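Local coordinates for 3-phosphoshikimate 1-carboxyvinyltransferase (Streptomyces sviceus, PDB 7M0O), which probably transfers the enolpyruvyl group of phosphoenolpyruvate to the 5-hydroxyl of shikimate-3-phosphate, a late step of chorismate biosynthesis, at residues Thr187-Arg192 / Gly249-Asp254. Residues are numbered along the deposited sequence; the frame is centred on the assembly and turned at random.
Sequences TLAMMR and GALQGD
Ala189 meets Leu251 through its CB, while its backbone N lies beneath one face of the Arg192 guanidinium, toward the rim. Leu188 O lies on that same face, 3.8 Å from the plane and over its centre. Arg192 thus folds back over its own helix, where its NH2 forms a salt bridge with Glu185. The setting is the two-domain fold of EPSP synthases, whose active site lies in the cleft between the domains. Helix 182-193 belongs to one domain. The loop 249-254 belongs to the other and probably lies close to the chain crossover between them. The contact is small and wholly apolar, with no hydrogen bond across it. Leu251 reaches from the loop to the helix with both its methyls. CD2 rests against Ala189 CB at 3.9 Å. CD1 also reaches Ala189 CB and touches the Met190 side chain, which runs at a slant to it. Tyr217 of strand 216-218 touches both Leu251 and Met190, and Met190 is buried against helix 8-20, including Arg13, a residue predicted to bind 3-phosphoshikimate. Glu220, just after strand 216-218 and probably near the crossover, accepts bonds from Leu251 N and Gln252 NE2. Met190 holds its CG beside the backbone N (chi1 -66°), and this CG packs on Leu251 CD1 at 3.7 Å.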
loop_
_atom_site.group_PDB
_atom_site.type_symbol
_atom_site.label_atom_id
_atom_site.label_comp_id
_atom_site.label_asym_id
_atom_site.label_seq_id
_atom_site.Cartn_x
_atom_site.Cartn_y
_atom_site.Cartn_z
ATOM N N THR A 187 7.458 -0.939 -7.020
ATOM C CA THR A 187 7.983 -2.277 -7.291
ATOM C C THR A 187 9.397 -2.197 -7.856
ATOM O O THR A 187 10.285 -2.952 -7.441
ATOM C CB THR A 187 7.073 -3.039 -8.253
ATOM O OG1 THR A 187 5.762 -3.187 -7.695
ATOM C CG2 THR A 187 7.647 -4.430 -8.542
ATOM N N LEU A 188 9.638 -1.259 -8.776
ATOM C CA LEU A 188 10.964 -1.176 -9.375
ATOM C C LEU A 188 12.008 -0.725 -8.360
ATOM O O LEU A 188 13.139 -1.219 -8.370
ATOM C CB LEU A 188 10.942 -0.244 -10.584
ATOM C CG LEU A 188 10.006 -0.660 -11.721
ATOM C CD1 LEU A 188 10.245 0.195 -12.955
ATOM C CD2 LEU A 188 10.173 -2.126 -12.071
ATOM N N ALA A 189 11.648 0.204 -7.469
ATOM C CA ALA A 189 12.603 0.653 -6.464
ATOM C C ALA A 189 12.954 -0.469 -5.490
ATOM O O ALA A 189 14.106 -0.578 -5.043
ATOM C CB ALA A 189 12.046 1.860 -5.713
ATOM N N MET A 190 11.974 -1.301 -5.133
ATOM C CA MET A 190 12.260 -2.404 -4.219
ATOM C C MET A 190 13.151 -3.444 -4.889
ATOM O O MET A 190 14.085 -3.973 -4.269
ATOM C CB MET A 190 10.953 -3.020 -3.714
ATOM C CG MET A 190 10.129 -2.053 -2.839
ATOM S SD MET A 190 8.628 -2.766 -2.141
ATOM C CE MET A 190 9.337 -4.005 -1.041
ATOM N N MET A 191 12.896 -3.735 -6.168
ATOM C CA MET A 191 13.780 -4.635 -6.899
ATOM C C MET A 191 15.207 -4.090 -6.939
ATOM O O MET A 191 16.173 -4.863 -6.855
ATOM C CB MET A 191 13.224 -4.878 -8.306
ATOM C CG MET A 191 11.898 -5.683 -8.346
ATOM S SD MET A 191 11.139 -5.793 -9.986
ATOM C CE MET A 191 12.365 -6.796 -10.842
ATOM N N ARG A 192 15.363 -2.757 -7.021
ATOM C CA ARG A 192 16.701 -2.159 -6.997
ATOM C C ARG A 192 17.374 -2.377 -5.650
ATOM O O ARG A 192 18.580 -2.649 -5.592
ATOM C CB ARG A 192 16.638 -0.662 -7.329
ATOM C CG ARG A 192 16.430 -0.346 -8.802
ATOM C CD ARG A 192 16.687 1.130 -9.123
ATOM N NE ARG A 192 15.613 1.994 -8.639
ATOM C CZ ARG A 192 14.529 2.313 -9.342
ATOM N NH1 ARG A 192 14.366 1.836 -10.571
ATOM N NH2 ARG A 192 13.604 3.108 -8.818
ATOM N N GLY A 249 14.320 9.109 1.794
ATOM C CA GLY A 249 14.272 8.233 0.639
ATOM C C GLY A 249 12.979 7.459 0.490
ATOM O O GLY A 249 12.963 6.424 -0.178
ATOM N N ALA A 250 11.885 7.950 1.075
ATOM C CA ALA A 250 10.673 7.148 1.172
ATOM C C ALA A 250 10.062 6.874 -0.192
ATOM O O ALA A 250 10.008 7.747 -1.065
ATOM C CB ALA A 250 9.630 7.835 2.058
ATOM N N LEU A 251 9.569 5.644 -0.352
ATOM C CA LEU A 251 8.965 5.219 -1.608
ATOM C C LEU A 251 7.544 5.731 -1.785
ATOM O O LEU A 251 7.101 5.894 -2.923
ATOM C CB LEU A 251 8.968 3.691 -1.707
ATOM C CG LEU A 251 10.331 3.006 -1.629
ATOM C CD1 LEU A 251 10.225 1.572 -2.112
ATOM C CD2 LEU A 251 11.379 3.785 -2.419
ATOM N N GLN A 252 6.809 5.977 -0.698
ATOM C CA GLN A 252 5.400 6.336 -0.801
ATOM C C GLN A 252 5.238 7.831 -1.035
ATOM O O GLN A 252 5.698 8.638 -0.225
ATOM C CB GLN A 252 4.652 5.936 0.469
ATOM C CG GLN A 252 4.563 4.423 0.677
ATOM C CD GLN A 252 4.075 4.116 2.068
ATOM O OE1 GLN A 252 2.869 4.005 2.314
ATOM N NE2 GLN A 252 5.000 4.027 2.996
ATOM N N GLY A 253 4.552 8.194 -2.129
ATOM C CA GLY A 253 4.328 9.602 -2.440
ATOM C C GLY A 253 3.524 10.366 -1.395
ATOM O O GLY A 253 3.654 11.595 -1.281
ATOM N N ASP A 254 2.697 9.671 -0.611
ATOM C CA ASP A 254 1.854 10.429 0.311
ATOM C C ASP A 254 2.632 11.026 1.474
ATOM O O ASP A 254 2.060 11.850 2.197
ATOM C CB ASP A 254 0.715 9.565 0.858
ATOM C CG ASP A 254 -0.429 9.412 -0.133
ATOM O OD1 ASP A 254 -0.365 10.005 -1.240
ATOM O OD2 ASP A 254 -1.378 8.672 0.184
#